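Local structure of putative alpha KG dependent 2,4-D dioxygenase (Burkholderia xenovorans, 5J92) at residues A[51-56]-A[259-264]; A[130-135]-A[287-292]; A[174-179]-A[221-226]. The protein probably acts as an iron(II)- and 2-oxoglutarate-dependent dioxygenase of the TauD/TfdA family, and binds an iron(II) ion. One frame throughout, in Å; residues are numbered along the deposited sequence.

Contacts 1 and 2 lie in the same mixed sheet of the core: strand 261-265 of contact 1 is the neighbour of strand 132-139 of contact 2. They touch directly, with Trp264 O 2.9 Å from Ser135 N, a probable hydrogen bond, and Met263 CE packed 3.6 Å from Tyr134 CD1. Contact 3 belongs to a separate antiparallel sheet, its centre about 30 Å from that of contact 1 and about 18 Å from that of contact 2. Contacts 2 and 3 come nearest the iron held by His122, Asp124 and His271, the side chains of Ser135 and His222 standing about 6 and 7 Å from it, while contact 1 stays farther off, with Val262 about 11 Å away.

Contact 1 of 3, residues A[51-56]-A[259-264]; sequences LIFPRQ and RDLVMW
Leu51 with Met263 and Phe53 with Leu261 form antiparallel hydrogen-bonded pairs, with Ile52 and Val262 as the non-hydrogen-bonded pair between them. The short axes of strands 51-53 and 261-264 approach to 4.6 Å at 161°. Leu51 N reaches Met263 O at 2.7 Å, and the reverse bond from Met263 N to Leu51 O is equally short. Beyond the paired strands, Gln56 N still donates to Arg259 O, at 2.9 Å. The pair sits inside the mixed sheet of this cupin-clan fold, between strands 21-25 and 132-139.

Apolar packing divides between the two faces. On the face of Leu51, Phe53, Leu261 and Met263, the methionine sulfur makes a Met-aromatic contact at the edge of the Phe53 ring: Met263 SD lies 4.0 Å from Phe53 CE1 and 80° off the ring normal. Met263 gets there because CG is anti to its backbone N (chi1 156°) and the chain is extended beyond it. Ile41 of helix 35-47 packs on Leu51, Phe53 and Met263. On the other face, the Ile52 and Val262 side chains lie side by side, pointing the same way, with Ile52 CG1 4.0 Å from Val262 CG2.

Polar contacts gather where the strands end. A water accepts from Arg55 N and donates to Asp260 OD1 at 2.6 Å, linking the two loops, while Asp260 OD2 is bound by Ser257 N and His254 NE2. The amide of Gln56 turns instead to the backbone of Leu27 and Leu29.

The chemistry implies a hydrophobic centre fixed by backbone bonds, with the buried carboxylate of Asp260 satisfied by a water and two protein donors.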
loop_
_atom_site.group_PDB
_atom_site.type_symbol
_atom_site.label_atom_id
_atom_site.label_comp_id
_atom_site.label_asym_id
_atom_site.label_seq_id
_atom_site.Cartn_x
_atom_site.Cartn_y
_atom_site.Cartn_z
ATOM N N LEU A 51 21.000 7.207 -11.594
ATOM C CA LEU A 51 22.428 7.152 -11.864
ATOM C C LEU A 51 23.197 7.339 -10.559
ATOM O O LEU A 51 22.904 8.258 -9.773
ATOM C CB LEU A 51 22.838 8.224 -12.891
ATOM C CG LEU A 51 22.255 8.100 -14.304
ATOM C CD1 LEU A 51 22.676 9.280 -15.174
ATOM C CD2 LEU A 51 22.714 6.804 -14.953
ATOM N N ILE A 52 24.178 6.474 -10.346
ATOM C CA ILE A 52 24.968 6.413 -9.119
ATOM C C ILE A 52 26.407 6.737 -9.485
ATOM O O ILE A 52 27.021 6.025 -10.294
ATOM C CB ILE A 52 24.895 5.020 -8.474
ATOM C CG1 ILE A 52 23.446 4.643 -8.193
ATOM C CG2 ILE A 52 25.775 4.960 -7.242
ATOM C CD1 ILE A 52 23.174 3.177 -8.456
ATOM N N PHE A 53 26.952 7.787 -8.886
ATOM C CA PHE A 53 28.358 8.129 -9.082
ATOM C C PHE A 53 29.111 7.787 -7.800
ATOM O O PHE A 53 28.990 8.507 -6.795
ATOM C CB PHE A 53 28.514 9.614 -9.436
ATOM C CG PHE A 53 27.673 10.049 -10.612
ATOM C CD1 PHE A 53 26.353 10.455 -10.430
ATOM C CD2 PHE A 53 28.197 10.063 -11.895
ATOM C CE1 PHE A 53 25.572 10.855 -11.503
ATOM C CE2 PHE A 53 27.428 10.470 -12.976
ATOM C CZ PHE A 53 26.118 10.869 -12.782
ATOM N N PRO A 54 29.856 6.686 -7.762
ATOM C CA PRO A 54 30.498 6.275 -6.507
ATOM C C PRO A 54 31.611 7.222 -6.085
ATOM O O PRO A 54 32.257 7.871 -6.910
ATOM C CB PRO A 54 31.068 4.882 -6.832
ATOM C CG PRO A 54 30.304 4.410 -8.050
ATOM C CD PRO A 54 30.013 5.682 -8.830
ATOM N N ARG A 55 31.827 7.289 -4.771
ATOM C CA ARG A 55 33.045 7.858 -4.181
ATOM C C ARG A 55 33.306 9.291 -4.663
ATOM O O ARG A 55 34.381 9.629 -5.166
ATOM C CB ARG A 55 34.243 6.936 -4.459
ATOM C CG ARG A 55 34.083 5.552 -3.824
ATOM C CD ARG A 55 35.096 4.505 -4.321
ATOM N NE ARG A 55 34.712 3.903 -5.603
ATOM C CZ ARG A 55 33.904 2.846 -5.745
ATOM N NH1 ARG A 55 33.615 2.378 -6.961
ATOM N NH2 ARG A 55 33.380 2.253 -4.677
ATOM N N GLN A 56 32.302 10.148 -4.479
ATOM C CA GLN A 56 32.391 11.555 -4.859
ATOM C C GLN A 56 32.589 12.368 -3.580
ATOM O O GLN A 56 31.624 12.745 -2.910
ATOM C CB GLN A 56 31.148 11.999 -5.621
ATOM C CG GLN A 56 30.968 11.331 -6.973
ATOM C CD GLN A 56 32.136 11.570 -7.899
ATOM O OE1 GLN A 56 32.682 12.673 -7.962
ATOM N NE2 GLN A 56 32.539 10.528 -8.615
ATOM N N ARG A 259 29.550 8.311 0.340
ATOM C CA ARG A 259 29.882 9.219 -0.757
ATOM C C ARG A 259 29.397 8.728 -2.122
ATOM O O ARG A 259 29.931 9.152 -3.163
ATOM C CB ARG A 259 31.382 9.523 -0.807
ATOM C CG ARG A 259 31.887 10.376 0.352
ATOM C CD ARG A 259 31.201 11.732 0.406
ATOM N NE ARG A 259 31.801 12.539 1.463
ATOM C CZ ARG A 259 31.935 13.857 1.424
ATOM N NH1 ARG A 259 31.500 14.542 0.376
ATOM N NH2 ARG A 259 32.510 14.486 2.438
ATOM N N ASP A 260 28.366 7.882 -2.135
ATOM C CA ASP A 260 27.570 7.696 -3.333
ATOM C C ASP A 260 26.899 9.027 -3.662
ATOM O O ASP A 260 26.290 9.654 -2.787
ATOM C CB ASP A 260 26.468 6.659 -3.112
ATOM C CG ASP A 260 26.911 5.218 -3.329
ATOM O OD1 ASP A 260 28.038 4.946 -3.783
ATOM O OD2 ASP A 260 26.065 4.345 -3.051
ATOM N N LEU A 261 26.991 9.456 -4.912
ATOM C CA LEU A 261 26.131 10.518 -5.422
ATOM C C LEU A 261 25.074 9.850 -6.292
ATOM O O LEU A 261 25.393 9.285 -7.345
ATOM C CB LEU A 261 26.927 11.560 -6.206
ATOM C CG LEU A 261 26.341 12.968 -6.356
ATOM C CD1 LEU A 261 27.259 13.821 -7.209
ATOM C CD2 LEU A 261 24.960 12.962 -6.965
ATOM N N VAL A 262 23.820 9.922 -5.863
ATOM C CA VAL A 262 22.718 9.294 -6.582
ATOM C C VAL A 262 21.856 10.402 -7.169
ATOM O O VAL A 262 21.379 11.290 -6.445
ATOM C CB VAL A 262 21.889 8.358 -5.691
ATOM C CG1 VAL A 262 20.698 7.792 -6.483
ATOM C CG2 VAL A 262 22.762 7.228 -5.161
ATOM N N MET A 263 21.688 10.349 -8.485
ATOM C CA MET A 263 20.908 11.300 -9.259
ATOM C C MET A 263 19.753 10.542 -9.887
ATOM O O MET A 263 19.972 9.488 -10.501
ATOM C CB MET A 263 21.805 11.959 -10.313
ATOM C CG MET A 263 21.140 12.518 -11.540
ATOM S SD MET A 263 22.442 12.993 -12.699
ATOM C CE MET A 263 21.487 13.856 -13.942
ATOM N N TRP A 264 18.514 11.017 -9.666
ATOM C CA TRP A 264 17.361 10.313 -10.211
ATOM C C TRP A 264 16.392 11.275 -10.885
ATOM O O TRP A 264 16.248 12.438 -10.489
ATOM C CB TRP A 264 16.638 9.449 -9.143
ATOM C CG TRP A 264 15.847 10.192 -8.077
ATOM C CD1 TRP A 264 14.531 10.576 -8.130
ATOM C CD2 TRP A 264 16.327 10.598 -6.797
ATOM N NE1 TRP A 264 14.169 11.220 -6.959
ATOM C CE2 TRP A 264 15.256 11.239 -6.123
ATOM C CE3 TRP A 264 17.563 10.494 -6.151
ATOM C CZ2 TRP A 264 15.387 11.754 -4.844
ATOM C CZ3 TRP A 264 17.686 11.020 -4.872
ATOM C CH2 TRP A 264 16.609 11.642 -4.236
HETATM O O HOH W 1 30.417 5.513 -2.910
#

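Contact 2 of 3, residues A[130-135]-A[287-292]; sequences LPARYS and RATTLD
Antiparallel pairing runs from Ala132 opposite Leu291 to Ser135 opposite Thr289, both non-hydrogen-bonded pairs, with CA atoms 4.2 Å apart in the first. The register slips by one residue between them, and the backbone bonds Asp292 N to Pro131 O, Arg133 N to Thr290 O and Thr290 N to Tyr134 O hold the segments together around the slip.

Arg133 and Asp292 carry the charged part of the contact. The Arg133 guanidinium comes side-on, giving both Arg133 NE (3.0 Å) and Arg133 NH2 (3.2 Å) to the single oxygen Asp292 OD1, which is met on its anti side. That oxygen lies almost in the guanidinium plane, yet the carboxylate plane stands 81° from it, so the two flat groups cross nearly at right angles. Leu291 O sits 3.9 Å above the centre of one face of the Arg133 guanidinium. Arg294 forms a second salt bridge to OD1, and Arg133 NH1 donates to Phe70 O.

The slip is a beta bulge, placed where the chain turns a corner at Arg133; in this cupin-clan fold strand 132-139 pairs with 284-291, one of the two outermost strands of the core sheet within this chain. Thr290 bonds across the bulge: with chi1 at 59°, Thr290 OG1 sits between its own backbone N and carbonyl carbon and donates to Tyr134 O at 2.8 Å. This bond uses a lone pair in the carbonyl plane, whereas Thr290 N approaches the same oxygen nearly along the C=O axis.

Thr289 CG2 lies against Ala132 CB (3.7 Å) and Ser135 OG (3.8 Å). The Ser135 hydroxyl is hydrogen-bonded to Asp124 OD2, placing it in the second shell of the iron.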
loop_
_atom_site.group_PDB
_atom_site.type_symbol
_atom_site.label_atom_id
_atom_site.label_comp_id
_atom_site.label_asym_id
_atom_site.label_seq_id
_atom_site.Cartn_x
_atom_site.Cartn_y
_atom_site.Cartn_z
ATOM N N LEU A 130 5.242 23.359 -11.299
ATOM C CA LEU A 130 6.534 23.097 -11.926
ATOM C C LEU A 130 7.318 22.138 -11.035
ATOM O O LEU A 130 8.074 22.571 -10.151
ATOM C CB LEU A 130 7.287 24.405 -12.162
ATOM C CG LEU A 130 8.657 24.332 -12.824
ATOM C CD1 LEU A 130 8.535 23.571 -14.093
ATOM C CD2 LEU A 130 9.158 25.732 -13.115
ATOM N N PRO A 131 7.203 20.830 -11.257
ATOM C CA PRO A 131 7.813 19.847 -10.356
ATOM C C PRO A 131 9.313 19.713 -10.599
ATOM O O PRO A 131 9.914 20.426 -11.406
ATOM C CB PRO A 131 7.082 18.542 -10.703
ATOM C CG PRO A 131 5.914 18.954 -11.549
ATOM C CD PRO A 131 6.358 20.174 -12.263
ATOM N N ALA A 132 9.909 18.762 -9.878
ATOM C CA ALA A 132 11.338 18.526 -9.956
ATOM C C ALA A 132 11.694 17.827 -11.258
ATOM O O ALA A 132 10.887 17.092 -11.836
ATOM C CB ALA A 132 11.809 17.657 -8.785
ATOM N N ARG A 133 12.912 18.086 -11.730
ATOM C CA ARG A 133 13.469 17.290 -12.816
ATOM C C ARG A 133 14.327 16.187 -12.194
ATOM O O ARG A 133 13.808 15.142 -11.815
ATOM C CB ARG A 133 14.275 18.166 -13.775
ATOM C CG ARG A 133 14.807 17.426 -15.002
ATOM C CD ARG A 133 15.436 18.394 -15.991
ATOM N NE ARG A 133 14.428 19.230 -16.644
ATOM C CZ ARG A 133 14.699 20.305 -17.374
ATOM N NH1 ARG A 133 15.954 20.700 -17.548
ATOM N NH2 ARG A 133 13.708 20.990 -17.932
ATOM N N TYR A 134 15.619 16.427 -12.037
ATOM C CA TYR A 134 16.514 15.505 -11.354
ATOM C C TYR A 134 16.652 15.905 -9.893
ATOM O O TYR A 134 16.773 17.093 -9.569
ATOM C CB TYR A 134 17.893 15.501 -11.998
ATOM C CG TYR A 134 17.930 15.073 -13.450
ATOM C CD1 TYR A 134 17.942 13.727 -13.789
ATOM C CD2 TYR A 134 17.966 16.014 -14.482
ATOM C CE1 TYR A 134 17.985 13.320 -15.106
ATOM C CE2 TYR A 134 18.002 15.617 -15.812
ATOM C CZ TYR A 134 18.018 14.263 -16.114
ATOM O OH TYR A 134 18.065 13.825 -17.418
ATOM N N SER A 135 16.666 14.908 -9.017
ATOM C CA SER A 135 17.050 15.094 -7.626
ATOM C C SER A 135 18.403 14.434 -7.394
ATOM O O SER A 135 18.767 13.479 -8.085
ATOM C CB SER A 135 15.994 14.512 -6.679
ATOM O OG SER A 135 14.760 15.221 -6.781
ATOM N N ARG A 287 21.427 17.131 -0.193
ATOM C CA ARG A 287 20.453 17.066 -1.272
ATOM C C ARG A 287 20.506 18.327 -2.121
ATOM O O ARG A 287 20.804 19.417 -1.624
ATOM C CB ARG A 287 19.025 16.881 -0.729
ATOM N N ALA A 288 20.177 18.161 -3.400
ATOM C CA ALA A 288 19.966 19.255 -4.333
ATOM C C ALA A 288 18.857 18.841 -5.284
ATOM O O ALA A 288 18.634 17.647 -5.517
ATOM C CB ALA A 288 21.231 19.613 -5.118
ATOM N N THR A 289 18.127 19.827 -5.793
ATOM C CA THR A 289 16.988 19.532 -6.646
ATOM C C THR A 289 16.941 20.519 -7.804
ATOM O O THR A 289 17.163 21.718 -7.621
ATOM C CB THR A 289 15.675 19.571 -5.845
ATOM O OG1 THR A 289 15.810 18.732 -4.691
ATOM C CG2 THR A 289 14.508 19.060 -6.698
ATOM N N THR A 290 16.689 20.002 -8.999
ATOM C CA THR A 290 16.466 20.830 -10.171
ATOM C C THR A 290 14.989 20.775 -10.529
ATOM O O THR A 290 14.311 19.773 -10.273
ATOM C CB THR A 290 17.313 20.365 -11.362
ATOM O OG1 THR A 290 16.994 19.002 -11.673
ATOM C CG2 THR A 290 18.802 20.476 -11.029
ATOM N N LEU A 291 14.505 21.854 -11.141
ATOM C CA LEU A 291 13.116 21.980 -11.553
ATOM C C LEU A 291 12.966 21.678 -13.036
ATOM O O LEU A 291 13.866 21.943 -13.835
ATOM C CB LEU A 291 12.588 23.385 -11.254
ATOM C CG LEU A 291 12.541 23.680 -9.760
ATOM C CD1 LEU A 291 12.032 25.090 -9.497
ATOM C CD2 LEU A 291 11.624 22.649 -9.114
ATOM N N ASP A 292 11.810 21.120 -13.395
ATOM C CA ASP A 292 11.559 20.654 -14.762
ATOM C C ASP A 292 11.019 21.791 -15.635
ATOM O O ASP A 292 9.916 21.741 -16.163
ATOM C CB ASP A 292 10.607 19.462 -14.735
ATOM C CG ASP A 292 10.522 18.744 -16.075
ATOM O OD1 ASP A 292 11.445 18.902 -16.899
ATOM O OD2 ASP A 292 9.544 18.001 -16.292
#

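Contact 3 of 3, residues A[174-179]-A[221-226]; sequences CHYDIM and SHATHV
His175 and His225 meet as an offset stack, ring centroids 4.2 Å apart and planes inclined at 28°. The nearest approach is at one corner, where His175 CD2 stands over a face of the His225 ring, 3.1 Å from His225 NE2. His225 CG occupies the position between backbone N and carbonyl carbon (chi1 61°), and His225 ND1 is hydrogen-bonded to Thr224 OG1 at 2.8 Å, which restrains the ring's rotation. A water joins that same hydroxyl to Asp177 OD2.

On the other face of the sheet, Ala223 CB makes a CH-pi contact over the Tyr176 ring, 27° off its normal and 4.1 Å from the centroid. Tyr176 OH is hydrogen-bonded to Tyr218 O. Ile178 and His222 lie side by side, with Ile178 CD1 3.6 Å from His222 CD2, while His222 ND1 is bonded to Ser126 OG. The His222 side chain is about 4 Å from that of the iron ligand His122, beside the metal site.

Three backbone bonds join the segments, among them His175 N to His225 O at 2.9 Å. Strand 223-226 is one of the two outermost strands of its four-stranded sheet within this chain, and strand 173-176 separates it from strand 201-208. Leu238 of helix 231-245 packs on Cys174 and Ala223, and Asp177 N-caps helix 178-184 through Ala180 N.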
loop_
_atom_site.group_PDB
_atom_site.type_symbol
_atom_site.label_atom_id
_atom_site.label_comp_id
_atom_site.label_asym_id
_atom_site.label_seq_id
_atom_site.Cartn_x
_atom_site.Cartn_y
_atom_site.Cartn_z
ATOM N N CYS A 174 -4.763 14.178 -12.998
ATOM C CA CYS A 174 -4.959 13.966 -11.572
ATOM C C CYS A 174 -4.742 15.254 -10.805
ATOM O O CYS A 174 -4.044 16.159 -11.263
ATOM C CB CYS A 174 -4.000 12.919 -11.022
ATOM S SG CYS A 174 -4.308 11.268 -11.609
ATOM N N HIS A 175 -5.337 15.299 -9.608
ATOM C CA HIS A 175 -5.120 16.370 -8.643
ATOM C C HIS A 175 -3.922 16.024 -7.765
ATOM O O HIS A 175 -3.837 14.902 -7.263
ATOM C CB HIS A 175 -6.356 16.560 -7.763
ATOM C CG HIS A 175 -7.595 16.985 -8.501
ATOM N ND1 HIS A 175 -7.810 18.288 -8.891
ATOM C CD2 HIS A 175 -8.711 16.299 -8.855
ATOM C CE1 HIS A 175 -8.997 18.386 -9.468
ATOM N NE2 HIS A 175 -9.562 17.192 -9.467
ATOM N N TYR A 176 -3.009 16.984 -7.575
ATOM C CA TYR A 176 -1.839 16.816 -6.712
ATOM C C TYR A 176 -1.900 17.884 -5.625
ATOM O O TYR A 176 -2.106 19.065 -5.932
ATOM C CB TYR A 176 -0.531 16.905 -7.517
ATOM C CG TYR A 176 -0.377 15.821 -8.583
ATOM C CD1 TYR A 176 -1.114 15.876 -9.771
ATOM C CD2 TYR A 176 0.513 14.756 -8.414
ATOM C CE1 TYR A 176 -0.986 14.895 -10.747
ATOM C CE2 TYR A 176 0.656 13.762 -9.401
ATOM C CZ TYR A 176 -0.091 13.836 -10.551
ATOM O OH TYR A 176 0.022 12.859 -11.517
ATOM N N ASP A 177 -1.734 17.469 -4.357
ATOM C CA ASP A 177 -2.168 18.272 -3.205
ATOM C C ASP A 177 -1.281 17.937 -2.001
ATOM O O ASP A 177 -1.536 16.949 -1.309
ATOM C CB ASP A 177 -3.638 17.972 -2.927
ATOM C CG ASP A 177 -4.242 18.828 -1.832
ATOM O OD1 ASP A 177 -3.517 19.544 -1.106
ATOM O OD2 ASP A 177 -5.483 18.753 -1.699
ATOM N N ILE A 178 -0.291 18.790 -1.718
ATOM C CA ILE A 178 0.666 18.463 -0.662
ATOM C C ILE A 178 -0.011 18.445 0.706
ATOM O O ILE A 178 0.304 17.603 1.554
ATOM C CB ILE A 178 1.867 19.434 -0.699
ATOM C CG1 ILE A 178 2.949 19.013 0.301
ATOM C CG2 ILE A 178 1.435 20.884 -0.461
ATOM C CD1 ILE A 178 3.534 17.644 0.050
ATOM N N MET A 179 -0.965 19.351 0.935
ATOM C CA MET A 179 -1.617 19.409 2.239
ATOM C C MET A 179 -2.471 18.173 2.470
ATOM O O MET A 179 -2.539 17.656 3.589
ATOM C CB MET A 179 -2.454 20.689 2.354
ATOM C CG MET A 179 -1.632 21.967 2.351
ATOM S SD MET A 179 -0.329 21.934 3.603
ATOM C CE MET A 179 0.745 23.268 3.048
ATOM N N SER A 221 2.434 9.963 -3.948
ATOM C CA SER A 221 1.579 10.121 -2.778
ATOM C C SER A 221 0.851 11.462 -2.798
ATOM O O SER A 221 -0.157 11.617 -2.103
ATOM C CB SER A 221 2.402 10.008 -1.498
ATOM O OG SER A 221 3.291 11.110 -1.405
ATOM N N HIS A 222 1.367 12.445 -3.549
ATOM C CA HIS A 222 0.735 13.755 -3.635
ATOM C C HIS A 222 -0.544 13.738 -4.456
ATOM O O HIS A 222 -1.366 14.641 -4.294
ATOM C CB HIS A 222 1.716 14.774 -4.226
ATOM C CG HIS A 222 3.046 14.790 -3.536
ATOM N ND1 HIS A 222 4.239 14.676 -4.213
ATOM C CD2 HIS A 222 3.369 14.916 -2.226
ATOM C CE1 HIS A 222 5.242 14.728 -3.353
ATOM N NE2 HIS A 222 4.741 14.867 -2.139
ATOM N N ALA A 223 -0.709 12.758 -5.344
ATOM C CA ALA A 223 -1.888 12.647 -6.185
ATOM C C ALA A 223 -3.059 12.119 -5.364
ATOM O O ALA A 223 -2.939 11.093 -4.695
ATOM C CB ALA A 223 -1.617 11.714 -7.374
ATOM N N THR A 224 -4.189 12.820 -5.409
ATOM C CA THR A 224 -5.326 12.410 -4.598
ATOM C C THR A 224 -6.410 11.698 -5.400
ATOM O O THR A 224 -6.914 10.667 -4.950
ATOM C CB THR A 224 -5.923 13.610 -3.861
ATOM O OG1 THR A 224 -6.335 14.599 -4.809
ATOM C CG2 THR A 224 -4.882 14.208 -2.937
ATOM N N HIS A 225 -6.824 12.254 -6.540
ATOM C CA HIS A 225 -7.902 11.666 -7.327
ATOM C C HIS A 225 -7.822 12.191 -8.762
ATOM O O HIS A 225 -6.911 12.939 -9.123
ATOM C CB HIS A 225 -9.281 11.930 -6.685
ATOM C CG HIS A 225 -9.663 13.381 -6.551
ATOM N ND1 HIS A 225 -8.957 14.283 -5.778
ATOM C CD2 HIS A 225 -10.727 14.065 -7.040
ATOM C CE1 HIS A 225 -9.556 15.460 -5.812
ATOM N NE2 HIS A 225 -10.637 15.355 -6.564
ATOM N N VAL A 226 -8.789 11.775 -9.579
ATOM C CA VAL A 226 -8.765 11.976 -11.028
ATOM C C VAL A 226 -9.644 13.175 -11.372
ATOM O O VAL A 226 -10.785 13.261 -10.903
ATOM C CB VAL A 226 -9.237 10.707 -11.761
ATOM C CG1 VAL A 226 -9.397 10.970 -13.280
ATOM C CG2 VAL A 226 -8.242 9.557 -11.519
HETATM O O HOH W 2 -6.963 17.222 -4.013
#